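Local structure of YopX protein domain-containing protein (Enterococcus faecalis, 2OX7) at residues P5-W10 / Y65-S70; E19-L24 / I34-Q39; T71-K76 / S123-R128; G84-Y89 / L132-I137. The protein is of unknown function but belongs to the YopX family, whose namesake is a prophage protein of Bacillus subtilis. All coordinates share one frame; numbering follows the deposited sequence.

Contact 1: P5-W10 / Y65-S70; sequences PKFRAW and YVIMQS
The Phe7 ring lies alongside the extended Gln69 side chain, the two pointing the same way with ring and amide planes 48° apart. Ring atom CE1 meets Gln69 OE1 at 3.6 Å, an oblique approach, while CD1 of Phe7 reaches Ile67 CG2 at 3.6 Å, also obliquely. On the other face of the sheet, the Arg8 guanidinium has the selenium of Met68, a selenomethionine, at its edge and near its plane, with Arg8 NE 3.5 Å from Met68 SE. Arg8 CG sits between its backbone N and carbonyl carbon (chi1 67°), and the straight chain beyond carries the group across to Met68. NE is buried here without a hydrogen-bond partner, whereas NH2 is held by Asp85 and Glu83 O. Met68 CE continues to Trp10 CB, 3.7 Å away. These side chains project from an antiparallel strand pair in which 7-11, the central strand of a three-stranded sheet, is flanked by 65-71. Arg8 with Met68 and Trp10 with Val66 are hydrogen-bonded pairs; Arg8 N gives to Met68 O over 3.0 Å. Ala9 and Ile67 form a non-hydrogen-bonded pair, with Ala9 CB against Ile67 CD1. Beyond the pairing, one water accepts from Lys6 N and Gln69 NE2 and donates to Ser70 O. Gln69 OE1 accepts from Gln69 NE2 of the second subunit.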
loop_
_atom_site.group_PDB
_atom_site.type_symbol
_atom_site.label_atom_id
_atom_site.label_comp_id
_atom_site.label_asym_id
_atom_site.label_seq_id
_atom_site.Cartn_x
_atom_site.Cartn_y
_atom_site.Cartn_z
ATOM N N PRO A 5 13.207 -3.979 -17.138
ATOM C CA PRO A 5 13.298 -2.516 -17.387
ATOM C C PRO A 5 13.063 -2.150 -18.849
ATOM O O PRO A 5 13.791 -2.581 -19.757
ATOM C CB PRO A 5 14.717 -2.137 -16.982
ATOM C CG PRO A 5 15.468 -3.422 -16.817
ATOM C CD PRO A 5 14.514 -4.590 -16.809
ATOM N N LYS A 6 12.054 -1.326 -19.055
ATOM C CA LYS A 6 11.690 -0.889 -20.358
ATOM C C LYS A 6 11.405 0.591 -20.221
ATOM O O LYS A 6 10.700 1.007 -19.277
ATOM C CB LYS A 6 10.476 -1.668 -20.861
ATOM C CG LYS A 6 10.021 -1.258 -22.220
ATOM C CD LYS A 6 8.962 -2.235 -22.711
ATOM C CE LYS A 6 8.890 -2.209 -24.219
ATOM N NZ LYS A 6 9.969 -3.107 -24.770
ATOM N N PHE A 7 11.966 1.393 -21.133
ATOM C CA PHE A 7 11.874 2.837 -21.018
ATOM C C PHE A 7 11.388 3.488 -22.291
ATOM O O PHE A 7 11.685 3.007 -23.394
ATOM C CB PHE A 7 13.248 3.470 -20.652
ATOM C CG PHE A 7 13.819 2.937 -19.376
ATOM C CD1 PHE A 7 13.410 3.449 -18.143
ATOM C CD2 PHE A 7 14.738 1.902 -19.407
ATOM C CE1 PHE A 7 13.931 2.916 -16.947
ATOM C CE2 PHE A 7 15.245 1.365 -18.242
ATOM C CZ PHE A 7 14.841 1.877 -17.006
ATOM N N ARG A 8 10.676 4.596 -22.122
ATOM C CA ARG A 8 10.331 5.505 -23.237
ATOM C C ARG A 8 10.800 6.906 -22.852
ATOM O O ARG A 8 11.040 7.198 -21.669
ATOM C CB ARG A 8 8.829 5.503 -23.549
ATOM C CG ARG A 8 7.986 6.102 -22.444
ATOM C CD ARG A 8 6.505 5.972 -22.711
ATOM N NE ARG A 8 5.742 6.691 -21.672
ATOM C CZ ARG A 8 4.412 6.691 -21.601
ATOM N NH1 ARG A 8 3.722 5.978 -22.476
ATOM N NH2 ARG A 8 3.793 7.365 -20.628
ATOM N N ALA A 9 10.957 7.775 -23.853
ATOM C CA ALA A 9 11.460 9.124 -23.610
ATOM C C ALA A 9 10.692 10.147 -24.419
ATOM O O ALA A 9 10.378 9.918 -25.588
ATOM C CB ALA A 9 12.925 9.230 -23.952
ATOM N N TRP A 10 10.347 11.242 -23.769
ATOM C CA TRP A 10 9.673 12.345 -24.435
ATOM C C TRP A 10 10.778 13.318 -24.748
ATOM O O TRP A 10 11.503 13.738 -23.850
ATOM C CB TRP A 10 8.671 12.995 -23.501
ATOM C CG TRP A 10 8.005 14.235 -24.046
ATOM C CD1 TRP A 10 8.119 15.508 -23.546
ATOM C CD2 TRP A 10 7.103 14.313 -25.150
ATOM N NE1 TRP A 10 7.343 16.369 -24.282
ATOM C CE2 TRP A 10 6.711 15.667 -25.273
ATOM C CE3 TRP A 10 6.573 13.368 -26.042
ATOM C CZ2 TRP A 10 5.813 16.105 -26.254
ATOM C CZ3 TRP A 10 5.710 13.796 -27.032
ATOM C CH2 TRP A 10 5.328 15.169 -27.127
ATOM N N TYR A 65 15.330 15.343 -22.811
ATOM C CA TYR A 65 14.653 14.044 -22.813
ATOM C C TYR A 65 14.154 13.732 -21.414
ATOM O O TYR A 65 14.882 13.935 -20.435
ATOM C CB TYR A 65 15.588 12.944 -23.293
ATOM C CG TYR A 65 16.096 13.154 -24.704
ATOM C CD1 TYR A 65 15.406 12.656 -25.800
ATOM C CD2 TYR A 65 17.277 13.870 -24.938
ATOM C CE1 TYR A 65 15.876 12.853 -27.093
ATOM C CE2 TYR A 65 17.754 14.070 -26.220
ATOM C CZ TYR A 65 17.054 13.567 -27.294
ATOM O OH TYR A 65 17.546 13.760 -28.576
ATOM N N VAL A 66 12.907 13.264 -21.332
ATOM C CA VAL A 66 12.277 12.934 -20.052
ATOM C C VAL A 66 12.022 11.432 -20.088
ATOM O O VAL A 66 11.273 10.969 -20.950
ATOM C CB VAL A 66 10.946 13.700 -19.883
ATOM C CG1 VAL A 66 10.191 13.232 -18.639
ATOM C CG2 VAL A 66 11.192 15.225 -19.838
ATOM N N ILE A 67 12.641 10.677 -19.179
ATOM C CA ILE A 67 12.520 9.205 -19.189
ATOM C C ILE A 67 11.332 8.747 -18.329
ATOM O O ILE A 67 11.043 9.364 -17.276
ATOM C CB ILE A 67 13.805 8.518 -18.686
ATOM C CG1 ILE A 67 14.996 8.910 -19.557
ATOM C CG2 ILE A 67 13.680 6.984 -18.714
ATOM C CD1 ILE A 67 15.013 8.247 -20.942
HETATM N N MSE A 68 10.666 7.679 -18.796
HETATM C CA MSE A 68 9.538 7.064 -18.078
HETATM C C MSE A 68 9.722 5.574 -18.183
HETATM O O MSE A 68 10.076 5.067 -19.259
HETATM C CB MSE A 68 8.198 7.474 -18.696
HETATM C CG MSE A 68 7.834 8.937 -18.466
HETATM SE SE MSE A 68 6.573 9.538 -19.861
HETATM C CE MSE A 68 7.906 10.221 -21.169
ATOM N N GLN A 69 9.465 4.853 -17.083
ATOM C CA GLN A 69 9.697 3.425 -17.080
ATOM C C GLN A 69 8.371 2.686 -17.132
ATOM O O GLN A 69 7.362 3.168 -16.614
ATOM C CB GLN A 69 10.465 3.020 -15.805
ATOM C CG GLN A 69 10.809 1.540 -15.785
ATOM C CD GLN A 69 11.782 1.156 -14.651
ATOM O OE1 GLN A 69 12.276 2.019 -13.916
ATOM N NE2 GLN A 69 12.089 -0.137 -14.559
ATOM N N SER A 70 8.389 1.520 -17.748
ATOM C CA SER A 70 7.215 0.629 -17.669
ATOM C C SER A 70 6.966 0.135 -16.248
ATOM O O SER A 70 7.915 -0.309 -15.532
ATOM C CB SER A 70 7.381 -0.551 -18.587
ATOM O OG SER A 70 6.335 -1.511 -18.401
HETATM O O HOH W 1 10.329 -1.536 -16.488
#

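Contact 2: E19-L24 / I34-Q39; sequences ENVTPL and IITDFQ
Ile35 faces Thr22 and Leu24 along the whole of its longer branch. Its CB stands 3.9 Å from Thr22 O and also lies near Thr22 CB; CG1, placed beside the backbone N (chi1 -62°), turns toward Leu24 CD1, and the terminal CD1 ends 3.8 Å from Leu24 CD1, with Leu24 CD2 slightly farther off. Leu24 in turn packs on Phe38 of the second subunit, and Ile35 on its Ile49. Ile34, the preceding residue, sends its side chain to the other face of the sheet. There its CD1 runs up against Val21 CG2 at 3.7 Å, on the side where Ile67 and Ala9 also pack. Val21 CG1 reaches Thr36 CG2 at 3.9 Å. Two backbone hydrogen bonds join Thr22 and Ile35: Thr22 N gives a nearly straight bond (176°) to Ile35 O over 2.8 Å, in the carbonyl plane, and Ile35 N returns one to Thr22 O. Past this pair the backbones are bridged by solvent, as one water donates to both Asn20 O and Thr36 O. A second water, 2.6 Å from Thr22 OG1, lies in plane at the edge of the Phe38 ring. The arrangement is that of a beta hairpin, strand 21-25 turning back as 31-41, and forms one side of a three-stranded antiparallel sheet completed by strand 46-56.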
loop_
_atom_site.group_PDB
_atom_site.type_symbol
_atom_site.label_atom_id
_atom_site.label_comp_id
_atom_site.label_asym_id
_atom_site.label_seq_id
_atom_site.Cartn_x
_atom_site.Cartn_y
_atom_site.Cartn_z
ATOM N N GLU A 19 10.144 5.335 -28.344
ATOM C CA GLU A 19 9.910 4.069 -27.656
ATOM C C GLU A 19 11.174 3.262 -27.470
ATOM O O GLU A 19 12.130 3.385 -28.246
ATOM C CB GLU A 19 8.853 3.230 -28.379
ATOM C CG GLU A 19 7.533 3.939 -28.556
ATOM C CD GLU A 19 6.825 4.230 -27.231
ATOM O OE1 GLU A 19 7.059 3.511 -26.227
ATOM O OE2 GLU A 19 6.021 5.186 -27.203
ATOM N N ASN A 20 11.167 2.430 -26.433
ATOM C CA ASN A 20 12.167 1.412 -26.229
ATOM C C ASN A 20 13.588 1.936 -26.300
ATOM O O ASN A 20 14.432 1.392 -27.036
ATOM C CB ASN A 20 11.953 0.243 -27.189
ATOM C CG ASN A 20 11.991 -1.090 -26.484
ATOM O OD1 ASN A 20 11.484 -2.091 -27.005
ATOM N ND2 ASN A 20 12.611 -1.128 -25.303
ATOM N N VAL A 21 13.849 2.968 -25.501
ATOM C CA VAL A 21 15.174 3.622 -25.400
ATOM C C VAL A 21 16.004 3.049 -24.249
ATOM O O VAL A 21 15.451 2.457 -23.309
ATOM C CB VAL A 21 15.068 5.170 -25.204
ATOM C CG1 VAL A 21 14.187 5.827 -26.279
ATOM C CG2 VAL A 21 14.577 5.567 -23.786
ATOM N N THR A 22 17.327 3.240 -24.311
ATOM C CA THR A 22 18.197 2.877 -23.194
ATOM C C THR A 22 18.823 4.137 -22.627
ATOM O O THR A 22 19.654 4.762 -23.278
ATOM C CB THR A 22 19.304 1.893 -23.632
ATOM O OG1 THR A 22 18.698 0.746 -24.240
ATOM C CG2 THR A 22 20.133 1.433 -22.437
ATOM N N PRO A 23 18.406 4.547 -21.418
ATOM C CA PRO A 23 18.943 5.769 -20.830
ATOM C C PRO A 23 20.306 5.515 -20.188
ATOM O O PRO A 23 20.523 4.459 -19.585
ATOM C CB PRO A 23 17.894 6.126 -19.767
ATOM C CG PRO A 23 17.349 4.810 -19.333
ATOM C CD PRO A 23 17.416 3.897 -20.529
ATOM N N LEU A 24 21.243 6.453 -20.362
ATOM C CA LEU A 24 22.590 6.273 -19.808
ATOM C C LEU A 24 22.866 7.337 -18.752
ATOM O O LEU A 24 22.730 8.529 -19.020
ATOM C CB LEU A 24 23.665 6.300 -20.923
ATOM C CG LEU A 24 23.920 5.046 -21.781
ATOM C CD1 LEU A 24 22.682 4.508 -22.457
ATOM C CD2 LEU A 24 24.979 5.338 -22.866
ATOM N N ILE A 34 21.441 9.042 -24.350
ATOM C CA ILE A 34 20.354 8.145 -24.661
ATOM C C ILE A 34 20.670 7.363 -25.928
ATOM O O ILE A 34 21.084 7.936 -26.946
ATOM C CB ILE A 34 18.995 8.908 -24.727
ATOM C CG1 ILE A 34 17.818 7.940 -24.814
ATOM C CG2 ILE A 34 18.974 9.964 -25.845
ATOM C CD1 ILE A 34 16.482 8.625 -24.511
ATOM N N ILE A 35 20.521 6.051 -25.836
ATOM C CA ILE A 35 20.570 5.184 -27.007
ATOM C C ILE A 35 19.147 4.867 -27.449
ATOM O O ILE A 35 18.365 4.280 -26.680
ATOM C CB ILE A 35 21.316 3.873 -26.690
ATOM C CG1 ILE A 35 22.774 4.181 -26.296
ATOM C CG2 ILE A 35 21.234 2.921 -27.881
ATOM C CD1 ILE A 35 23.600 2.977 -25.858
ATOM N N THR A 36 18.808 5.251 -28.677
ATOM C CA THR A 36 17.487 4.963 -29.214
ATOM C C THR A 36 17.443 3.680 -30.051
ATOM O O THR A 36 16.394 3.025 -30.117
ATOM C CB THR A 36 16.892 6.166 -29.985
ATOM O OG1 THR A 36 17.865 6.674 -30.906
ATOM C CG2 THR A 36 16.529 7.278 -29.027
ATOM N N ASP A 37 18.573 3.319 -30.671
ATOM C CA ASP A 37 18.730 2.051 -31.418
ATOM C C ASP A 37 20.137 1.503 -31.240
ATOM O O ASP A 37 21.104 2.260 -31.219
ATOM C CB ASP A 37 18.510 2.219 -32.942
ATOM C CG ASP A 37 17.156 2.768 -33.278
ATOM O OD1 ASP A 37 16.271 1.971 -33.674
ATOM O OD2 ASP A 37 16.970 3.997 -33.126
ATOM N N PHE A 38 20.246 0.189 -31.149
ATOM C CA PHE A 38 21.538 -0.478 -31.168
ATOM C C PHE A 38 21.385 -1.885 -31.731
ATOM O O PHE A 38 20.297 -2.471 -31.712
ATOM C CB PHE A 38 22.142 -0.558 -29.753
ATOM C CG PHE A 38 21.501 -1.603 -28.901
ATOM C CD1 PHE A 38 21.972 -2.908 -28.917
ATOM C CD2 PHE A 38 20.390 -1.297 -28.120
ATOM C CE1 PHE A 38 21.377 -3.896 -28.145
ATOM C CE2 PHE A 38 19.774 -2.289 -27.348
ATOM C CZ PHE A 38 20.267 -3.585 -27.359
ATOM N N GLN A 39 22.490 -2.445 -32.213
ATOM C CA GLN A 39 22.526 -3.875 -32.501
ATOM C C GLN A 39 23.866 -4.436 -32.071
ATOM O O GLN A 39 24.834 -3.692 -31.921
ATOM C CB GLN A 39 22.209 -4.191 -33.977
ATOM C CG GLN A 39 22.650 -3.153 -35.018
ATOM C CD GLN A 39 22.383 -3.628 -36.458
ATOM O OE1 GLN A 39 22.715 -4.760 -36.822
ATOM N NE2 GLN A 39 21.786 -2.762 -37.272
HETATM O O HOH W 2 14.605 1.125 -29.810
HETATM O O HOH W 3 18.295 0.870 -26.762
#

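Contact 3: T71-K76 / S123-R128; sequences TGLKDK and SNILYR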
loop_
_atom_site.group_PDB
_atom_site.type_symbol
_atom_site.label_atom_id
_atom_site.label_comp_id
_atom_site.label_asym_id
_atom_site.label_seq_id
_atom_site.Cartn_x
_atom_site.Cartn_y
_atom_site.Cartn_z
ATOM N N THR A 71 5.694 0.129 -15.861
ATOM C CA THR A 71 5.301 -0.425 -14.536
ATOM C C THR A 71 5.292 -1.938 -14.524
ATOM O O THR A 71 5.175 -2.550 -13.436
ATOM C CB THR A 71 3.880 -0.019 -14.140
ATOM O OG1 THR A 71 2.964 -0.592 -15.073
ATOM C CG2 THR A 71 3.701 1.525 -14.112
ATOM N N GLY A 72 5.339 -2.550 -15.707
ATOM C CA GLY A 72 5.164 -4.005 -15.816
ATOM C C GLY A 72 3.708 -4.420 -15.823
ATOM O O GLY A 72 3.404 -5.596 -16.005
ATOM N N LEU A 73 2.803 -3.461 -15.644
ATOM C CA LEU A 73 1.384 -3.821 -15.608
ATOM C C LEU A 73 0.736 -3.479 -16.933
ATOM O O LEU A 73 1.204 -2.568 -17.633
ATOM C CB LEU A 73 0.680 -3.082 -14.481
ATOM C CG LEU A 73 1.287 -3.370 -13.081
ATOM C CD1 LEU A 73 0.668 -2.421 -12.081
ATOM C CD2 LEU A 73 1.166 -4.841 -12.680
ATOM N N LYS A 74 -0.337 -4.207 -17.259
ATOM C CA LYS A 74 -1.064 -4.013 -18.526
ATOM C C LYS A 74 -2.450 -3.416 -18.282
ATOM O O LYS A 74 -3.121 -3.745 -17.284
ATOM C CB LYS A 74 -1.195 -5.353 -19.259
ATOM C CG LYS A 74 0.165 -5.874 -19.797
ATOM C CD LYS A 74 -0.069 -7.323 -20.257
ATOM C CE LYS A 74 1.076 -7.924 -21.049
ATOM N NZ LYS A 74 2.340 -7.712 -20.369
ATOM N N ASP A 75 -2.934 -2.614 -19.226
ATOM C CA ASP A 75 -4.342 -2.210 -19.156
ATOM C C ASP A 75 -5.289 -3.278 -19.728
ATOM O O ASP A 75 -4.849 -4.374 -20.155
ATOM C CB ASP A 75 -4.594 -0.815 -19.786
ATOM C CG ASP A 75 -4.663 -0.830 -21.321
ATOM O OD1 ASP A 75 -4.531 -1.915 -21.918
ATOM O OD2 ASP A 75 -4.833 0.297 -21.918
ATOM N N LYS A 76 -6.577 -2.942 -19.755
ATOM C CA LYS A 76 -7.625 -3.835 -20.242
ATOM C C LYS A 76 -7.396 -4.310 -21.689
ATOM O O LYS A 76 -7.876 -5.391 -22.070
ATOM C CB LYS A 76 -8.950 -3.087 -20.150
ATOM C CG LYS A 76 -10.172 -3.918 -20.236
ATOM C CD LYS A 76 -11.352 -2.932 -20.306
ATOM C CE LYS A 76 -12.637 -3.670 -20.618
ATOM N NZ LYS A 76 -13.817 -2.794 -20.496
ATOM N N SER A 123 -4.757 -6.709 -10.736
ATOM C CA SER A 123 -6.147 -7.173 -10.627
ATOM C C SER A 123 -7.101 -5.967 -10.495
ATOM O O SER A 123 -8.225 -6.012 -11.046
ATOM C CB SER A 123 -6.287 -8.148 -9.424
ATOM O OG SER A 123 -6.136 -7.428 -8.225
ATOM N N ASN A 124 -6.682 -4.888 -9.813
ATOM C CA ASN A 124 -7.534 -3.689 -9.760
ATOM C C ASN A 124 -7.661 -2.968 -11.104
ATOM O O ASN A 124 -8.724 -2.380 -11.446
ATOM C CB ASN A 124 -7.068 -2.667 -8.737
ATOM C CG ASN A 124 -7.862 -2.756 -7.436
ATOM O OD1 ASN A 124 -9.047 -3.141 -7.422
ATOM N ND2 ASN A 124 -7.215 -2.341 -6.345
ATOM N N ILE A 125 -6.593 -3.031 -11.875
ATOM C CA ILE A 125 -6.642 -2.435 -13.231
ATOM C C ILE A 125 -7.714 -3.131 -14.092
ATOM O O ILE A 125 -8.369 -2.506 -14.925
ATOM C CB ILE A 125 -5.242 -2.445 -13.895
ATOM C CG1 ILE A 125 -4.262 -1.502 -13.152
ATOM C CG2 ILE A 125 -5.328 -2.016 -15.377
ATOM C CD1 ILE A 125 -2.806 -1.860 -13.427
ATOM N N LEU A 126 -7.897 -4.440 -13.876
ATOM C CA LEU A 126 -8.766 -5.245 -14.738
ATOM C C LEU A 126 -10.147 -5.525 -14.173
ATOM O O LEU A 126 -11.017 -6.070 -14.892
ATOM C CB LEU A 126 -8.045 -6.554 -15.090
ATOM C CG LEU A 126 -6.707 -6.383 -15.821
ATOM C CD1 LEU A 126 -6.029 -7.767 -16.097
ATOM C CD2 LEU A 126 -6.828 -5.558 -17.138
ATOM N N TYR A 127 -10.359 -5.154 -12.917
ATOM C CA TYR A 127 -11.557 -5.570 -12.171
ATOM C C TYR A 127 -12.783 -4.857 -12.746
ATOM O O TYR A 127 -12.705 -3.680 -13.123
ATOM C CB TYR A 127 -11.362 -5.185 -10.713
ATOM C CG TYR A 127 -12.360 -5.794 -9.745
ATOM C CD1 TYR A 127 -12.573 -7.184 -9.712
ATOM C CD2 TYR A 127 -13.014 -4.998 -8.824
ATOM C CE1 TYR A 127 -13.472 -7.744 -8.777
ATOM C CE2 TYR A 127 -13.913 -5.544 -7.884
ATOM C CZ TYR A 127 -14.123 -6.916 -7.882
ATOM O OH TYR A 127 -15.008 -7.435 -6.948
ATOM N N ARG A 128 -13.910 -5.559 -12.786
ATOM C CA ARG A 128 -15.174 -4.954 -13.262
ATOM C C ARG A 128 -14.959 -4.319 -14.642
ATOM O O ARG A 128 -14.539 -5.022 -15.565
ATOM C CB ARG A 128 -15.727 -4.003 -12.200
ATOM C CG ARG A 128 -16.416 -4.781 -11.039
ATOM C CD ARG A 128 -16.766 -3.925 -9.813
ATOM N NE ARG A 128 -17.059 -4.772 -8.647
ATOM C CZ ARG A 128 -18.245 -5.335 -8.393
ATOM N NH1 ARG A 128 -19.271 -5.142 -9.213
ATOM N NH2 ARG A 128 -18.409 -6.098 -7.314
#
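The short strand 73-74, entered through an ST turn, and the loop after it rest against the end of the short helix 122-126 through Ile125 and Leu126. In the turn, Thr71 OG1 accepts from Leu73 N at 2.9 Å. The chain turns a corner at Gly72, and Leu73 then directs its side chain toward the helix. Ile125 supplies both of its branches to the contact. Its CD1 ends 3.8 Å from Leu73 CD1 and equally near Leu73 CB, while CG2, anti to the backbone N, comes to 3.4 Å from Lys74 O and also lies close to Asp75 CA. Leu126 follows with CD2 alone, laid over the backbone at Lys76, 3.6 Å from Lys76 CA. Phe120 packs on both Leu73 and Ile125. Several polar groups bond outside the two segments: Asp75 OD2 accepts from Val133 N and its OD1 from Val79 N, and Lys76 NZ forms a salt bridge with Asp90. No hydrogen bond crosses between 71-76 and 123-128, so they meet through van der Waals contact, aliphatic on aliphatic at Leu73 and aliphatic on backbone at Lys74 to Lys76; the polar tie between strand and helix comes from Gln122, just before 123-128, whose NE2 donates to Lys74 O, while the charges of Asp75 and Lys76 are engaged with other partners.

Contact 4: G84-Y89 / L132-I137; sequences GDILVY and LVIGNI
Ile86 faces both Ile134 and Gly135 in a beta bulge, where strand 85-89 pairs antiparallel with 131-136, an outermost strand of a four-stranded sheet. Val88 and Leu132 make a regular hydrogen-bonded pair, with Leu132 N giving to Val88 O over 2.9 Å. At the bulge, Ile86 spans two residues: its O accepts from Ile134 N at 2.9 Å, a nearly straight bond of 170°, while its N donates to Gly135 O at 2.8 Å from above the carbonyl plane. Beyond it, Ile137 N bonds to Gly84 O, closing the end of the pairing. Of the side chains, Ile86 CD1 reaches Ile137 CG2 at 4.0 Å, and the Ile134 side chain crosses Val88 at about a right angle, CG2 of each 3.7 Å apart. On the face that carries Leu87 and Val133, Leu87 CD1 meets Val133 CG2, and the Asp85 carboxylate lies beside Val133 CG1. Farther out, Ile81 backs both Leu87 and Val133, while Phe82 N holds Asp85 OD2 and Glu139 takes Asn136 ND2. One water joins the strands between these two polar side chains, donating to Asp85 OD1 at 2.9 Å and accepting from Asn136 ND2 at 2.9 Å.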
loop_
_atom_site.group_PDB
_atom_site.type_symbol
_atom_site.label_atom_id
_atom_site.label_comp_id
_atom_site.label_asym_id
_atom_site.label_seq_id
_atom_site.Cartn_x
_atom_site.Cartn_y
_atom_site.Cartn_z
ATOM N N GLY A 84 3.654 8.356 -16.300
ATOM C CA GLY A 84 3.172 9.458 -17.169
ATOM C C GLY A 84 1.902 9.135 -17.943
ATOM O O GLY A 84 1.228 10.050 -18.452
ATOM N N ASP A 85 1.542 7.846 -18.038
ATOM C CA ASP A 85 0.274 7.499 -18.663
ATOM C C ASP A 85 -0.912 8.032 -17.901
ATOM O O ASP A 85 -0.865 8.219 -16.679
ATOM C CB ASP A 85 0.115 5.973 -18.833
ATOM C CG ASP A 85 0.873 5.428 -20.066
ATOM O OD1 ASP A 85 1.214 6.205 -21.009
ATOM O OD2 ASP A 85 1.090 4.201 -20.139
ATOM N N ILE A 86 -2.017 8.203 -18.621
ATOM C CA ILE A 86 -3.307 8.606 -18.023
ATOM C C ILE A 86 -4.339 7.519 -18.268
ATOM O O ILE A 86 -4.537 7.071 -19.437
ATOM C CB ILE A 86 -3.786 9.987 -18.638
ATOM C CG1 ILE A 86 -2.772 11.093 -18.293
ATOM C CG2 ILE A 86 -5.262 10.268 -18.211
ATOM C CD1 ILE A 86 -2.880 12.381 -19.208
ATOM N N LEU A 87 -4.943 7.014 -17.178
ATOM C CA LEU A 87 -5.897 5.890 -17.292
ATOM C C LEU A 87 -7.304 6.363 -16.996
ATOM O O LEU A 87 -7.495 7.273 -16.170
ATOM C CB LEU A 87 -5.548 4.785 -16.301
ATOM C CG LEU A 87 -4.436 3.817 -16.730
ATOM C CD1 LEU A 87 -3.094 4.469 -17.009
ATOM C CD2 LEU A 87 -4.319 2.858 -15.559
ATOM N N VAL A 88 -8.276 5.742 -17.646
ATOM C CA VAL A 88 -9.677 5.980 -17.323
ATOM C C VAL A 88 -10.380 4.677 -17.050
ATOM O O VAL A 88 -10.036 3.657 -17.652
ATOM C CB VAL A 88 -10.433 6.708 -18.457
ATOM C CG1 VAL A 88 -9.945 8.130 -18.526
ATOM C CG2 VAL A 88 -10.317 5.944 -19.773
ATOM N N TYR A 89 -11.365 4.714 -16.167
ATOM C CA TYR A 89 -12.231 3.560 -15.932
ATOM C C TYR A 89 -13.222 3.385 -17.091
ATOM O O TYR A 89 -13.954 4.332 -17.469
ATOM C CB TYR A 89 -12.988 3.763 -14.611
ATOM C CG TYR A 89 -13.757 2.540 -14.210
ATOM C CD1 TYR A 89 -13.099 1.373 -13.848
ATOM C CD2 TYR A 89 -15.151 2.563 -14.164
ATOM C CE1 TYR A 89 -13.805 0.243 -13.492
ATOM C CE2 TYR A 89 -15.864 1.444 -13.807
ATOM C CZ TYR A 89 -15.184 0.295 -13.434
ATOM O OH TYR A 89 -15.896 -0.844 -13.065
ATOM N N LEU A 132 -8.241 1.786 -18.954
ATOM C CA LEU A 132 -7.577 1.880 -20.249
ATOM C C LEU A 132 -6.644 3.081 -20.281
ATOM O O LEU A 132 -6.991 4.115 -19.758
ATOM C CB LEU A 132 -8.638 2.035 -21.325
ATOM C CG LEU A 132 -9.443 0.785 -21.731
ATOM C CD1 LEU A 132 -10.524 1.173 -22.756
ATOM C CD2 LEU A 132 -8.491 -0.250 -22.346
ATOM N N VAL A 133 -5.485 2.927 -20.912
ATOM C CA VAL A 133 -4.568 4.055 -21.133
ATOM C C VAL A 133 -5.168 4.905 -22.277
ATOM O O VAL A 133 -5.349 4.403 -23.391
ATOM C CB VAL A 133 -3.226 3.591 -21.621
ATOM C CG1 VAL A 133 -2.305 4.819 -21.915
ATOM C CG2 VAL A 133 -2.532 2.730 -20.541
ATOM N N ILE A 134 -5.397 6.180 -22.021
ATOM C CA ILE A 134 -5.970 7.032 -23.079
ATOM C C ILE A 134 -5.074 8.217 -23.478
ATOM O O ILE A 134 -5.497 9.103 -24.224
ATOM C CB ILE A 134 -7.354 7.476 -22.718
ATOM C CG1 ILE A 134 -7.354 8.287 -21.398
ATOM C CG2 ILE A 134 -8.307 6.278 -22.838
ATOM C CD1 ILE A 134 -8.583 9.135 -21.283
ATOM N N GLY A 135 -3.837 8.177 -23.026
ATOM C CA GLY A 135 -2.849 9.210 -23.354
ATOM C C GLY A 135 -1.816 9.338 -22.260
ATOM O O GLY A 135 -1.699 8.473 -21.356
ATOM N N ASN A 136 -1.016 10.393 -22.353
ATOM C CA ASN A 136 -0.035 10.641 -21.328
ATOM C C ASN A 136 0.132 12.138 -21.172
ATOM O O ASN A 136 -0.345 12.929 -22.009
ATOM C CB ASN A 136 1.268 9.920 -21.623
ATOM C CG ASN A 136 1.970 10.439 -22.897
ATOM O OD1 ASN A 136 2.565 11.497 -22.887
ATOM N ND2 ASN A 136 1.912 9.656 -23.979
ATOM N N ILE A 137 0.787 12.509 -20.088
ATOM C CA ILE A 137 0.889 13.894 -19.663
ATOM C C ILE A 137 1.732 14.744 -20.615
ATOM O O ILE A 137 1.614 15.970 -20.612
ATOM C CB ILE A 137 1.437 13.993 -18.188
ATOM C CG1 ILE A 137 2.829 13.388 -18.101
ATOM C CG2 ILE A 137 0.453 13.320 -17.239
ATOM C CD1 ILE A 137 3.588 13.649 -16.775
HETATM O O HOH W 4 0.385 7.177 -23.572
#

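From the N terminus, the chain enters contact 1 at 5-10 and closes that loop only at 65-70. Within it, contact 2 closes a much shorter one, from 19-24 to 34-39. Phe7 O and Val21 N, 3.0 Å apart, tie the two sheets together. Contacts 3 and 4 both open after contact 1 has closed, 71-76 directly continuing 65-70. These later contacts cross: 84-89 opens before 123-128 closes contact 3, and 132-137 then closes contact 4. Asp75 OD2, 2.9 Å from Val133 N, joins them. Contact 2 lies on the opposite side of the chain's centre from contacts 3 and 4, with contact 1 close to that centre and touching both contacts 2 and 4.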